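Local structure of Xcc_ctr_pt (Xanthomonas campestris pv. campestris, 6NJW) at residues Asp179-Leu182 / Arg183-Arg187. The protein is the C-terminal Toprim-containing region of a Class 2 OLD family nuclease, which probably cleaves nucleic acid by a two-metal mechanism. Residues are numbered along the deposited sequence; the frame is centred on the assembly and turned at random.
Sequences DLLL and RLIER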
loop_
_atom_site.group_PDB
_atom_site.type_symbol
_atom_site.label_atom_id
_atom_site.label_comp_id
_atom_site.label_asym_id
_atom_site.label_seq_id
_atom_site.Cartn_x
_atom_site.Cartn_y
_atom_site.Cartn_z
ATOM N N ASP A 179 -0.481 7.165 18.153
ATOM C CA ASP A 179 0.038 8.499 17.881
ATOM C C ASP A 179 1.545 8.532 18.077
ATOM O O ASP A 179 2.282 9.061 17.238
ATOM C CB ASP A 179 -0.657 9.536 18.773
ATOM C CG ASP A 179 -2.111 9.772 18.378
ATOM O OD1 ASP A 179 -2.479 9.476 17.225
ATOM O OD2 ASP A 179 -2.890 10.255 19.222
ATOM N N LEU A 180 2.024 7.943 19.173
ATOM C CA LEU A 180 3.452 7.978 19.453
ATOM C C LEU A 180 4.229 7.115 18.467
ATOM O O LEU A 180 5.307 7.515 18.002
ATOM C CB LEU A 180 3.714 7.533 20.891
ATOM C CG LEU A 180 5.169 7.626 21.339
ATOM C CD1 LEU A 180 5.675 9.046 21.158
ATOM C CD2 LEU A 180 5.313 7.176 22.796
ATOM N N LEU A 181 3.701 5.926 18.142
ATOM C CA LEU A 181 4.348 5.091 17.134
ATOM C C LEU A 181 4.534 5.860 15.834
ATOM O O LEU A 181 5.641 5.924 15.292
ATOM C CB LEU A 181 3.535 3.816 16.890
ATOM C CG LEU A 181 4.058 2.935 15.755
ATOM C CD1 LEU A 181 5.437 2.427 16.112
ATOM C CD2 LEU A 181 3.098 1.764 15.464
ATOM N N LEU A 182 3.457 6.450 15.317
ATOM C CA LEU A 182 3.569 7.163 14.055
ATOM C C LEU A 182 4.430 8.408 14.193
ATOM O O LEU A 182 5.112 8.786 13.239
ATOM C CB LEU A 182 2.182 7.502 13.516
ATOM C CG LEU A 182 1.399 6.227 13.163
ATOM C CD1 LEU A 182 -0.019 6.553 12.742
ATOM C CD2 LEU A 182 2.113 5.431 12.081
ATOM N N ARG A 183 4.422 9.046 15.368
ATOM C CA ARG A 183 5.317 10.177 15.598
ATOM C C ARG A 183 6.775 9.751 15.467
ATOM O O ARG A 183 7.577 10.429 14.817
ATOM C CB ARG A 183 5.037 10.789 16.988
ATOM C CG ARG A 183 5.731 12.125 17.265
ATOM C CD ARG A 183 5.194 12.809 18.574
ATOM N NE ARG A 183 3.737 12.750 18.634
ATOM C CZ ARG A 183 3.042 12.335 19.690
ATOM N NH1 ARG A 183 3.669 11.978 20.800
ATOM N NH2 ARG A 183 1.717 12.284 19.634
ATOM N N LEU A 184 7.137 8.623 16.055
ATOM C CA LEU A 184 8.519 8.163 15.930
ATOM C C LEU A 184 8.863 7.816 14.482
ATOM O O LEU A 184 9.933 8.185 13.979
ATOM C CB LEU A 184 8.749 6.967 16.852
ATOM C CG LEU A 184 8.509 7.258 18.341
ATOM C CD1 LEU A 184 8.581 5.994 19.196
ATOM C CD2 LEU A 184 9.459 8.350 18.879
ATOM N N ILE A 185 7.960 7.119 13.789
ATOM C CA ILE A 185 8.232 6.738 12.401
ATOM C C ILE A 185 8.374 7.974 11.516
ATOM O O ILE A 185 9.277 8.050 10.675
ATOM C CB ILE A 185 7.131 5.791 11.891
ATOM C CG1 ILE A 185 7.232 4.436 12.605
ATOM C CG2 ILE A 185 7.239 5.624 10.375
ATOM C CD1 ILE A 185 6.027 3.493 12.339
ATOM N N GLU A 186 7.497 8.968 11.693
ATOM C CA GLU A 186 7.618 10.198 10.911
ATOM C C GLU A 186 8.903 10.955 11.244
ATOM O O GLU A 186 9.504 11.587 10.362
ATOM C CB GLU A 186 6.378 11.068 11.135
ATOM C CG GLU A 186 6.464 12.492 10.602
ATOM C CD GLU A 186 6.426 12.587 9.072
ATOM O OE1 GLU A 186 7.009 13.552 8.518
ATOM O OE2 GLU A 186 5.806 11.707 8.426
ATOM N N ARG A 187 9.375 10.871 12.491
ATOM C CA ARG A 187 10.644 11.520 12.827
ATOM C C ARG A 187 11.812 10.845 12.108
ATOM O O ARG A 187 12.726 11.516 11.612
ATOM C CB ARG A 187 10.854 11.506 14.346
ATOM C CG ARG A 187 12.101 12.268 14.809
ATOM C CD ARG A 187 12.145 12.383 16.323
ATOM N NE ARG A 187 10.934 13.006 16.835
ATOM C CZ ARG A 187 10.368 12.694 17.994
ATOM N NH1 ARG A 187 9.241 13.291 18.363
ATOM N NH2 ARG A 187 10.920 11.776 18.778
#
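Asp-179 takes the backbone N-H of Arg-183 on its carbonyl O at 2.8 Å, and the arginine side chain folds back over the same residue. With CG anti to the backbone N (chi1 -170°) and a bend at chi3, the guanidinium runs back toward the start of the helix, where Asp-179 O lies over one face of the guanidinium, offset toward its rim, and NH2 stands 3.7 Å from Asp-179 CB. The carboxylate holds off: OD2 is 5.1 Å from Arg-183 NH2, too far for a salt bridge, though the opposite charges may attract weakly. Leu-180 brings CD1 to 3.6 Å from Arg-183 NH1; its O accepts Leu-184 N at 2.9 Å, and its CG meets Leu-184 CD1 more loosely. Four such i to i+4 backbone bonds, from Asp-179 O to Glu-186 N, run through about two turns of the amphipathic helix 178-188, which packs against helices 134-154 and 160-171 in an all-helical part of the chain. Leu-181 faces that interior, on Phe-139, Ile-151 and Trp-169, and its CD1 touches Ile-185 CD1 at 4.0 Å, while its O accepts Ile-185 N. Leu-182 O accepts Glu-186 N. Its side chain rests on Pro-136, with CD2 4.4 Å from Ile-185 CD1.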